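Long-range contacts in periplasmic binding protein/LacI transcriptional regulator (Alkaliphilus metalliredigens, PDB 3CTP), which binds beta-D-xylulofuranose in its periplasmic-binding-protein-like sensor region and probably acts as a DNA-binding repressor of transcription in the LacI family: residues I208-D213 with F236-I241; I70-F75 with G265-F270; K174-K179 with K227-Y232. All coordinates share one frame; numbering follows the deposited sequence.

Contact 1 of 3, residues I208-D213 with F236-I241; sequences IEFQHD and FVFNDI. With XLF (beta-D-xylulofuranose), chain C.
Asp213 and Asn239 meet beside the bound sugar, just beyond the ends of two parallel strands, 206-209 and 234-237, from which the chain turns into the ligand pocket. Asn239 ND2 donates to Asp213 OD1 over 2.9 Å. The acceptor lies in the amide plane of Asn239, but the nitrogen comes from above the carboxylate, the two planes standing 48° apart. The same ND2 gives a nearly straight bond (168°) to the furanose ring oxygen, O5, at 3.1 Å. Asn239 is the N-cap of helix 240-252, its OD1 accepting from Ala242 N, and chi1 of 69° sets CG between the backbone N and the carbonyl carbon, where the amide can serve helix, sugar and aspartate together. With an alanine here, Asp213 OD1 and O5 would probably lose the donor they share, and the first turn of the helix its side-chain cap.

Packing is close where the Phe238 ring presents its edge to Phe210: Phe238 CE2 lies 3.7 Å from Phe210 CD2, the two side chains crossing at about a right angle. Another part of the Phe238 edge faces sugar C5, and its CZ meets the backbone O of His212 at 4.0 Å. The solvent side is looser. There His212 sets its CB away from 236-241, and Gln211 turns back on its own segment, NE2 donating to both the backbone O and OE1 of Glu209.

Asp213 OD2 is taken up by Arg124 in a salt bridge and by Asn72 ND2. With Asn239, Arg124 and Asn72 among the donors to its two oxygens, the buried carboxylate probably remains ionised and serves as a second-shell anchor, fixing the rotation of the Asn239 amide that reads the sugar.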
loop_
_atom_site.group_PDB
_atom_site.type_symbol
_atom_site.label_atom_id
_atom_site.label_comp_id
_atom_site.label_asym_id
_atom_site.label_seq_id
_atom_site.Cartn_x
_atom_site.Cartn_y
_atom_site.Cartn_z
ATOM N N ILE A 208 2.924 22.929 10.469
ATOM C CA ILE A 208 4.001 22.557 9.523
ATOM C C ILE A 208 3.286 21.985 8.307
ATOM O O ILE A 208 2.384 21.174 8.471
ATOM C CB ILE A 208 4.885 21.460 10.144
ATOM C CG1 ILE A 208 5.685 22.044 11.314
ATOM C CG2 ILE A 208 5.861 20.846 9.109
ATOM C CD1 ILE A 208 6.490 20.991 12.091
ATOM N N GLU A 209 3.642 22.420 7.105
ATOM C CA GLU A 209 2.896 21.993 5.915
ATOM C C GLU A 209 3.727 21.076 5.051
ATOM O O GLU A 209 4.718 21.507 4.447
ATOM C CB GLU A 209 2.506 23.205 5.066
ATOM C CG GLU A 209 1.641 22.875 3.840
ATOM C CD GLU A 209 1.281 24.146 3.081
ATOM O OE1 GLU A 209 2.082 24.580 2.227
ATOM O OE2 GLU A 209 0.215 24.728 3.363
ATOM N N PHE A 210 3.325 19.811 4.960
ATOM C CA PHE A 210 4.042 18.884 4.083
ATOM C C PHE A 210 3.587 19.152 2.664
ATOM O O PHE A 210 2.410 19.481 2.445
ATOM C CB PHE A 210 3.658 17.433 4.415
ATOM C CG PHE A 210 4.369 16.842 5.612
ATOM C CD1 PHE A 210 5.045 17.626 6.534
ATOM C CD2 PHE A 210 4.319 15.465 5.820
ATOM C CE1 PHE A 210 5.701 17.053 7.627
ATOM C CE2 PHE A 210 4.961 14.876 6.930
ATOM C CZ PHE A 210 5.646 15.673 7.829
ATOM N N GLN A 211 4.490 18.998 1.687
ATOM C CA GLN A 211 4.115 19.320 0.296
ATOM C C GLN A 211 3.668 18.132 -0.516
ATOM O O GLN A 211 3.244 18.280 -1.698
ATOM C CB GLN A 211 5.307 19.962 -0.434
ATOM C CG GLN A 211 5.807 21.216 0.282
ATOM C CD GLN A 211 4.730 22.269 0.398
ATOM O OE1 GLN A 211 4.136 22.668 -0.609
ATOM N NE2 GLN A 211 4.468 22.727 1.622
ATOM N N HIS A 212 3.766 16.945 0.086
ATOM C CA HIS A 212 3.401 15.712 -0.606
ATOM C C HIS A 212 2.681 14.803 0.385
ATOM O O HIS A 212 2.910 14.893 1.591
ATOM C CB HIS A 212 4.657 14.951 -1.065
ATOM C CG HIS A 212 5.535 15.740 -1.980
ATOM N ND1 HIS A 212 6.556 16.545 -1.517
ATOM C CD2 HIS A 212 5.547 15.849 -3.329
ATOM C CE1 HIS A 212 7.162 17.118 -2.546
ATOM N NE2 HIS A 212 6.574 16.708 -3.659
ATOM N N ASP A 213 1.840 13.923 -0.147
ATOM C CA ASP A 213 1.369 12.772 0.628
ATOM C C ASP A 213 2.572 11.841 0.805
ATOM O O ASP A 213 3.670 12.078 0.271
ATOM C CB ASP A 213 0.242 12.079 -0.168
ATOM C CG ASP A 213 -0.601 11.130 0.661
ATOM O OD1 ASP A 213 -0.350 10.971 1.876
ATOM O OD2 ASP A 213 -1.551 10.565 0.068
ATOM N N PHE A 236 -1.820 16.884 15.592
ATOM C CA PHE A 236 -2.789 16.336 14.644
ATOM C C PHE A 236 -2.072 16.257 13.300
ATOM O O PHE A 236 -1.580 17.275 12.805
ATOM C CB PHE A 236 -4.010 17.290 14.543
ATOM C CG PHE A 236 -4.996 16.957 13.430
ATOM C CD1 PHE A 236 -5.327 15.644 13.138
ATOM C CD2 PHE A 236 -5.634 17.995 12.723
ATOM C CE1 PHE A 236 -6.240 15.351 12.109
ATOM C CE2 PHE A 236 -6.549 17.712 11.679
ATOM C CZ PHE A 236 -6.867 16.386 11.393
ATOM N N VAL A 237 -1.990 15.051 12.735
ATOM C CA VAL A 237 -1.338 14.873 11.436
ATOM C C VAL A 237 -2.385 14.578 10.372
ATOM O O VAL A 237 -3.346 13.842 10.615
ATOM C CB VAL A 237 -0.312 13.717 11.475
ATOM C CG1 VAL A 237 0.499 13.722 10.171
ATOM C CG2 VAL A 237 0.623 13.863 12.682
ATOM N N PHE A 238 -2.209 15.163 9.192
ATOM C CA PHE A 238 -3.290 15.176 8.199
ATOM C C PHE A 238 -3.766 13.815 7.719
ATOM O O PHE A 238 -4.892 13.711 7.212
ATOM C CB PHE A 238 -2.920 16.069 6.993
ATOM C CG PHE A 238 -1.774 15.534 6.152
ATOM C CD1 PHE A 238 -2.031 14.751 5.023
ATOM C CD2 PHE A 238 -0.457 15.868 6.448
ATOM C CE1 PHE A 238 -0.976 14.292 4.263
ATOM C CE2 PHE A 238 0.601 15.421 5.677
ATOM C CZ PHE A 238 0.334 14.632 4.575
ATOM N N ASN A 239 -2.934 12.775 7.800
ATOM C CA ASN A 239 -3.461 11.428 7.566
ATOM C C ASN A 239 -2.662 10.394 8.303
ATOM O O ASN A 239 -1.660 10.723 8.949
ATOM C CB ASN A 239 -3.621 11.097 6.061
ATOM C CG ASN A 239 -2.314 10.945 5.345
ATOM O OD1 ASN A 239 -1.279 10.765 5.965
ATOM N ND2 ASN A 239 -2.347 11.018 3.996
ATOM N N ASP A 240 -3.161 9.160 8.307
ATOM C CA ASP A 240 -2.557 8.133 9.142
ATOM C C ASP A 240 -1.165 7.728 8.673
ATOM O O ASP A 240 -0.294 7.472 9.497
ATOM C CB ASP A 240 -3.429 6.869 9.226
ATOM C CG ASP A 240 -4.699 7.078 10.026
ATOM O OD1 ASP A 240 -4.826 8.091 10.748
ATOM O OD2 ASP A 240 -5.580 6.183 9.937
ATOM N N ILE A 241 -0.963 7.638 7.358
ATOM C CA ILE A 241 0.377 7.226 6.875
ATOM C C ILE A 241 1.423 8.313 7.180
ATOM O O ILE A 241 2.551 8.002 7.589
ATOM C CB ILE A 241 0.341 6.772 5.379
ATOM C CG1 ILE A 241 1.704 6.225 4.944
ATOM C CG2 ILE A 241 -0.157 7.881 4.486
ATOM C CD1 ILE A 241 2.070 4.932 5.649
HETATM O O4 XLF C . -6.556 13.866 0.557
HETATM C C4 XLF C . -6.640 13.291 1.864
HETATM C C5 XLF C . -5.231 13.250 2.436
HETATM O O5 XLF C . -4.843 11.872 2.431
HETATM C C3 XLF C . -7.062 11.833 1.787
HETATM O O3 XLF C . -8.406 11.645 2.252
HETATM C C2 XLF C . -6.060 11.182 2.700
HETATM O O2 XLF C . -6.419 11.381 4.083
HETATM C C1 XLF C . -5.864 9.710 2.403
HETATM O O1 XLF C . -4.809 9.196 3.230
#

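Contact 2 of 3, residues I70-F75 with G265-F270; sequences ISNPFF and GFDNSF. With XLF (beta-D-xylulofuranose), chain C.
Pro73, Phe74 and Asp267 carry most of this contact, which spans the ligand cleft of a two-lobed periplasmic-binding-protein fold: 70-75 starts helix 73-88 in one lobe, and 265-270 is a loop of the other. Pro73, in the first turn of the helix, lays CB over one face of the Phe270 ring, 3.9 Å from its centroid and offset toward the rim, in a CH-pi contact. Phe270 also meets Phe214 of the second subunit, placing this pair beside the dimer interface.

Phe74 packs on Asp267 instead. Its CB lies 3.6 Å from Asp267 OD2, while OD1 sits over a face of the ring, the carboxylate and ring planes being 26° apart. With CG anti to the backbone N (chi1 174°), the ring is carried into the pocket, where CD2 rests on sugar C1. Each carboxylate oxygen of Asp267 takes a sugar hydroxyl: XLF O2 donates to OD1 and XLF O1 to OD2, both at 2.6 Å. Gln284 NE2 adds a second donor to OD1.

From the facing lobe, Asn72 ND2 donates to the same XLF O1 at 2.8 Å, so that one hydroxyl bridges both sides of the cleft, consistent with a closed, sugar-bound state. Asn72 is also the N-cap of helix 73-88, its OD1 accepting from Phe74 N. A water completes the junction: it donates to Asn72 OD1 at 2.9 Å and to Asp267 OD2 at 2.7 Å, and accepts from Ser269 OG at 2.9 Å.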
loop_
_atom_site.group_PDB
_atom_site.type_symbol
_atom_site.label_atom_id
_atom_site.label_comp_id
_atom_site.label_asym_id
_atom_site.label_seq_id
_atom_site.Cartn_x
_atom_site.Cartn_y
_atom_site.Cartn_z
ATOM N N ILE A 70 -1.278 4.109 -4.525
ATOM C CA ILE A 70 -1.781 2.964 -3.716
ATOM C C ILE A 70 -0.769 2.602 -2.641
ATOM O O ILE A 70 -1.073 1.786 -1.735
ATOM C CB ILE A 70 -2.134 1.677 -4.527
ATOM C CG1 ILE A 70 -0.972 1.248 -5.419
ATOM C CG2 ILE A 70 -3.459 1.863 -5.306
ATOM C CD1 ILE A 70 -1.169 -0.102 -6.088
ATOM N N SER A 71 0.395 3.241 -2.713
ATOM C CA SER A 71 1.330 3.219 -1.533
ATOM C C SER A 71 0.784 3.839 -0.250
ATOM O O SER A 71 1.236 3.504 0.843
ATOM C CB SER A 71 2.673 3.842 -1.814
ATOM O OG SER A 71 2.649 5.249 -1.673
ATOM N N ASN A 72 -0.217 4.703 -0.364
ATOM C CA ASN A 72 -0.951 5.125 0.844
ATOM C C ASN A 72 -2.035 4.095 1.148
ATOM O O ASN A 72 -2.903 3.844 0.308
ATOM C CB ASN A 72 -1.563 6.507 0.561
ATOM C CG ASN A 72 -2.371 7.032 1.722
ATOM O OD1 ASN A 72 -2.771 6.283 2.636
ATOM N ND2 ASN A 72 -2.612 8.359 1.712
ATOM N N PRO A 73 -1.940 3.445 2.316
ATOM C CA PRO A 73 -2.900 2.408 2.679
ATOM C C PRO A 73 -4.331 2.808 2.446
ATOM O O PRO A 73 -5.137 1.990 2.032
ATOM C CB PRO A 73 -2.642 2.223 4.184
ATOM C CG PRO A 73 -1.152 2.388 4.270
ATOM C CD PRO A 73 -0.885 3.594 3.352
ATOM N N PHE A 74 -4.673 4.066 2.691
ATOM C CA PHE A 74 -6.076 4.452 2.528
ATOM C C PHE A 74 -6.505 4.240 1.066
ATOM O O PHE A 74 -7.606 3.748 0.780
ATOM C CB PHE A 74 -6.274 5.942 2.890
ATOM C CG PHE A 74 -7.681 6.427 2.608
ATOM C CD1 PHE A 74 -8.701 6.128 3.494
ATOM C CD2 PHE A 74 -7.961 7.113 1.438
ATOM C CE1 PHE A 74 -10.021 6.539 3.220
ATOM C CE2 PHE A 74 -9.267 7.528 1.137
ATOM C CZ PHE A 74 -10.296 7.228 2.040
ATOM N N PHE A 75 -5.645 4.602 0.125
ATOM C CA PHE A 75 -6.066 4.449 -1.270
ATOM C C PHE A 75 -6.052 3.000 -1.737
ATOM O O PHE A 75 -6.847 2.639 -2.625
ATOM C CB PHE A 75 -5.243 5.325 -2.218
ATOM C CG PHE A 75 -5.585 6.777 -2.086
ATOM C CD1 PHE A 75 -6.843 7.233 -2.478
ATOM C CD2 PHE A 75 -4.685 7.659 -1.537
ATOM C CE1 PHE A 75 -7.192 8.594 -2.314
ATOM C CE2 PHE A 75 -5.034 9.001 -1.355
ATOM C CZ PHE A 75 -6.276 9.469 -1.761
ATOM N N GLY A 265 -4.317 11.038 14.001
ATOM C CA GLY A 265 -4.205 11.090 12.527
ATOM C C GLY A 265 -5.555 11.299 11.856
ATOM O O GLY A 265 -6.477 11.897 12.440
ATOM N N PHE A 266 -5.679 10.802 10.615
ATOM C CA PHE A 266 -6.952 10.855 9.917
ATOM C C PHE A 266 -6.962 9.752 8.883
ATOM O O PHE A 266 -5.971 9.579 8.175
ATOM C CB PHE A 266 -7.095 12.202 9.180
ATOM C CG PHE A 266 -8.531 12.653 8.959
ATOM C CD1 PHE A 266 -9.062 13.692 9.722
ATOM C CD2 PHE A 266 -9.303 12.111 7.945
ATOM C CE1 PHE A 266 -10.364 14.145 9.506
ATOM C CE2 PHE A 266 -10.605 12.551 7.728
ATOM C CZ PHE A 266 -11.140 13.574 8.523
ATOM N N ASP A 267 -8.085 9.036 8.809
ATOM C CA ASP A 267 -8.427 8.040 7.781
ATOM C C ASP A 267 -9.029 6.769 8.401
ATOM O O ASP A 267 -9.950 6.183 7.845
ATOM C CB ASP A 267 -7.236 7.509 6.984
ATOM C CG ASP A 267 -6.701 8.492 5.958
ATOM O OD1 ASP A 267 -7.420 9.451 5.564
ATOM O OD2 ASP A 267 -5.554 8.243 5.498
ATOM N N ASN A 268 -8.424 6.306 9.491
ATOM C CA ASN A 268 -8.593 4.909 9.919
ATOM C C ASN A 268 -8.199 3.958 8.794
ATOM O O ASN A 268 -8.952 3.042 8.443
ATOM C CB ASN A 268 -10.023 4.609 10.377
ATOM C CG ASN A 268 -10.101 3.294 11.151
ATOM O OD1 ASN A 268 -9.078 2.778 11.609
ATOM N ND2 ASN A 268 -11.315 2.736 11.279
ATOM N N SER A 269 -7.001 4.161 8.257
ATOM C CA SER A 269 -6.430 3.159 7.356
ATOM C C SER A 269 -5.629 2.100 8.150
ATOM O O SER A 269 -5.366 2.250 9.362
ATOM C CB SER A 269 -5.543 3.816 6.300
ATOM O OG SER A 269 -4.370 4.351 6.896
ATOM N N PHE A 270 -5.263 1.006 7.491
ATOM C CA PHE A 270 -4.758 -0.101 8.283
ATOM C C PHE A 270 -3.449 0.189 8.991
ATOM O O PHE A 270 -3.108 -0.472 9.973
ATOM C CB PHE A 270 -4.676 -1.398 7.445
ATOM C CG PHE A 270 -3.578 -1.419 6.406
ATOM C CD1 PHE A 270 -2.260 -1.643 6.785
ATOM C CD2 PHE A 270 -3.886 -1.325 5.041
ATOM C CE1 PHE A 270 -1.211 -1.715 5.820
ATOM C CE2 PHE A 270 -2.864 -1.401 4.067
ATOM C CZ PHE A 270 -1.519 -1.591 4.467
HETATM O O4 XLF C . -6.556 13.866 0.557
HETATM C C4 XLF C . -6.640 13.291 1.864
HETATM C C5 XLF C . -5.231 13.250 2.436
HETATM O O5 XLF C . -4.843 11.872 2.431
HETATM C C3 XLF C . -7.062 11.833 1.787
HETATM O O3 XLF C . -8.406 11.645 2.252
HETATM C C2 XLF C . -6.060 11.182 2.700
HETATM O O2 XLF C . -6.419 11.381 4.083
HETATM C C1 XLF C . -5.864 9.710 2.403
HETATM O O1 XLF C . -4.809 9.196 3.230
HETATM O O HOH W 1 -3.426 6.629 5.449
#

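Contact 3 of 3, residues K174-K179 with K227-Y232; sequences KILHIK and KDIVNY. With NA (sodium ion), chain D.
A sodium ion is gripped by the backbone oxygens of Tyr232, whose ring packs on Leu176, and Val230, each 2.4 Å from the metal; two waters and Glu260 O complete the set of ligands. Both protein oxygens belong to the turn 227-232, in which Tyr232 N also bonds Ile229 O at 3.1 Å. The adjoining contact with 174-179 has no hydrogen bond across it and rests on the tyrosine ring. Leu176 CB stands over the middle of one face, 3.7 Å from the centroid and only 6° off the ring normal, a CH-pi contact of nearly ideal direction.

Strand 175-179 runs inside the four-stranded parallel sheet of one of the two lobes, between strands 206-209 and 234-237. The turn 227-232 leads into the second of these neighbours at the sheet end remote from the sugar. Beside the ring, Lys174 O lies near the ring plane, at the edge, 3.7 Å from Tyr232 CB. The hydroxyl of Tyr232 is hydrogen-bonded to Asp206 OD2, which anchors the far end of the ring, while Leu176 against its face would hinder its turning.

Leu176 holds CG anti to its backbone N (chi1 172°), and this sends CD2 past the ring to Ile229 CD1, 3.8 Å away. At the exposed border the extended aliphatic chain of Lys174 runs over the turn, its CD touching Asn231 O at 3.7 Å.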
loop_
_atom_site.group_PDB
_atom_site.type_symbol
_atom_site.label_atom_id
_atom_site.label_comp_id
_atom_site.label_asym_id
_atom_site.label_seq_id
_atom_site.Cartn_x
_atom_site.Cartn_y
_atom_site.Cartn_z
ATOM N N LYS A 174 -0.489 23.141 24.091
ATOM C CA LYS A 174 0.532 23.414 23.095
ATOM C C LYS A 174 0.301 22.410 21.980
ATOM O O LYS A 174 0.597 21.244 22.141
ATOM C CB LYS A 174 1.922 23.199 23.668
ATOM C CG LYS A 174 2.289 24.162 24.820
ATOM C CD LYS A 174 3.547 23.683 25.546
ATOM C CE LYS A 174 3.935 24.628 26.688
ATOM N NZ LYS A 174 5.250 24.237 27.276
ATOM N N ILE A 175 -0.217 22.881 20.853
ATOM C CA ILE A 175 -0.687 21.974 19.793
ATOM C C ILE A 175 -0.068 22.295 18.443
ATOM O O ILE A 175 0.049 23.470 18.081
ATOM C CB ILE A 175 -2.214 22.057 19.723
ATOM C CG1 ILE A 175 -2.795 21.428 20.995
ATOM C CG2 ILE A 175 -2.773 21.384 18.453
ATOM C CD1 ILE A 175 -4.301 21.673 21.162
ATOM N N LEU A 176 0.312 21.230 17.719
ATOM C CA LEU A 176 0.857 21.344 16.370
ATOM C C LEU A 176 -0.084 20.632 15.423
ATOM O O LEU A 176 -0.573 19.530 15.738
ATOM C CB LEU A 176 2.195 20.597 16.321
ATOM C CG LEU A 176 2.860 20.411 14.952
ATOM C CD1 LEU A 176 3.227 21.749 14.333
ATOM C CD2 LEU A 176 4.117 19.564 15.090
ATOM N N HIS A 177 -0.315 21.223 14.256
ATOM C CA HIS A 177 -1.003 20.483 13.173
ATOM C C HIS A 177 -0.026 20.370 12.008
ATOM O O HIS A 177 0.463 21.385 11.502
ATOM C CB HIS A 177 -2.290 21.194 12.736
ATOM C CG HIS A 177 -2.932 20.593 11.521
ATOM N ND1 HIS A 177 -2.957 19.235 11.298
ATOM C CD2 HIS A 177 -3.581 21.158 10.475
ATOM C CE1 HIS A 177 -3.592 18.985 10.153
ATOM N NE2 HIS A 177 -3.990 20.134 9.645
ATOM N N ILE A 178 0.303 19.125 11.648
ATOM C CA ILE A 178 1.068 18.863 10.440
ATOM C C ILE A 178 0.023 18.740 9.346
ATOM O O ILE A 178 -0.738 17.749 9.306
ATOM C CB ILE A 178 1.899 17.600 10.581
ATOM C CG1 ILE A 178 2.942 17.875 11.685
ATOM C CG2 ILE A 178 2.605 17.270 9.235
ATOM C CD1 ILE A 178 3.845 16.704 12.058
ATOM N N LYS A 179 -0.066 19.793 8.531
ATOM C CA LYS A 179 -1.111 19.887 7.506
ATOM C C LYS A 179 -0.638 19.391 6.165
ATOM O O LYS A 179 0.567 19.289 5.900
ATOM C CB LYS A 179 -1.667 21.319 7.408
ATOM C CG LYS A 179 -0.729 22.306 6.829
ATOM C CD LYS A 179 -1.411 23.736 6.673
ATOM C CE LYS A 179 -2.519 23.751 5.666
ATOM N NZ LYS A 179 -2.089 23.538 4.245
ATOM N N LYS A 227 13.957 18.264 17.083
ATOM C CA LYS A 227 14.205 18.150 18.535
ATOM C C LYS A 227 13.169 18.891 19.400
ATOM O O LYS A 227 13.011 18.587 20.593
ATOM C CB LYS A 227 15.617 18.634 18.862
ATOM C CG LYS A 227 15.778 20.142 18.819
ATOM C CD LYS A 227 17.207 20.553 19.224
ATOM C CE LYS A 227 17.574 21.919 18.669
ATOM N NZ LYS A 227 19.012 22.248 18.938
ATOM N N ASP A 228 12.462 19.847 18.803
ATOM C CA ASP A 228 11.490 20.656 19.529
ATOM C C ASP A 228 10.080 20.034 19.509
ATOM O O ASP A 228 9.188 20.496 20.223
ATOM C CB ASP A 228 11.374 22.051 18.900
ATOM C CG ASP A 228 12.642 22.874 19.034
ATOM O OD1 ASP A 228 13.489 22.568 19.905
ATOM O OD2 ASP A 228 12.780 23.847 18.258
ATOM N N ILE A 229 9.861 19.011 18.684
ATOM C CA ILE A 229 8.493 18.517 18.473
ATOM C C ILE A 229 7.963 17.862 19.739
ATOM O O ILE A 229 6.766 17.917 20.028
ATOM C CB ILE A 229 8.465 17.531 17.282
ATOM C CG1 ILE A 229 8.890 18.246 15.995
ATOM C CG2 ILE A 229 7.112 16.845 17.131
ATOM C CD1 ILE A 229 7.935 19.327 15.520
ATOM N N VAL A 230 8.854 17.238 20.513
ATOM C CA VAL A 230 8.426 16.611 21.750
ATOM C C VAL A 230 7.832 17.646 22.697
ATOM O O VAL A 230 7.102 17.288 23.629
ATOM C CB VAL A 230 9.578 15.866 22.461
ATOM C CG1 VAL A 230 10.605 16.849 22.969
ATOM C CG2 VAL A 230 9.022 15.026 23.625
ATOM N N ASN A 231 8.117 18.931 22.472
ATOM C CA ASN A 231 7.637 19.964 23.397
ATOM C C ASN A 231 6.137 20.248 23.282
ATOM O O ASN A 231 5.548 20.888 24.163
ATOM C CB ASN A 231 8.415 21.274 23.219
ATOM C CG ASN A 231 9.836 21.170 23.727
ATOM O OD1 ASN A 231 10.134 20.348 24.595
ATOM N ND2 ASN A 231 10.720 21.992 23.180
ATOM N N TYR A 232 5.523 19.801 22.185
ATOM C CA TYR A 232 4.073 19.950 22.049
ATOM C C TYR A 232 3.340 18.972 22.961
ATOM O O TYR A 232 3.879 17.915 23.286
ATOM C CB TYR A 232 3.637 19.704 20.588
ATOM C CG TYR A 232 4.108 20.823 19.663
ATOM C CD1 TYR A 232 3.434 22.029 19.621
ATOM C CD2 TYR A 232 5.254 20.671 18.877
ATOM C CE1 TYR A 232 3.858 23.071 18.787
ATOM C CE2 TYR A 232 5.707 21.701 18.057
ATOM C CZ TYR A 232 4.995 22.902 18.016
ATOM O OH TYR A 232 5.407 23.941 17.215
HETATM NA NA NA D . 5.264 17.099 25.113
HETATM O O HOH W 2 6.736 17.294 26.792
HETATM O O HOH W 3 3.884 18.000 26.644
#

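How the contacts relate
From the N terminus, the chain first passes 70-75, which waits nearly two hundred residues for 265-270; contact 2 therefore closes the widest loop and joins the two lobes across the cleft. Contacts 1 and 3 both nest inside it and cross one another, their segments coming in the order 174-179, 208-213, 227-232, 236-241. They share the parallel sheet of one lobe: contact 3 sits at the end of strand 175-179 remote from the sugar, contact 1 where the neighbouring strands open toward it. Glu209 and Lys179 join these two in a salt bridge. Contacts 1 and 2 both touch the sugar and, away from it, are also joined where Asp240 OD2 accepts from Ser269 N; contacts 2 and 3 do not touch.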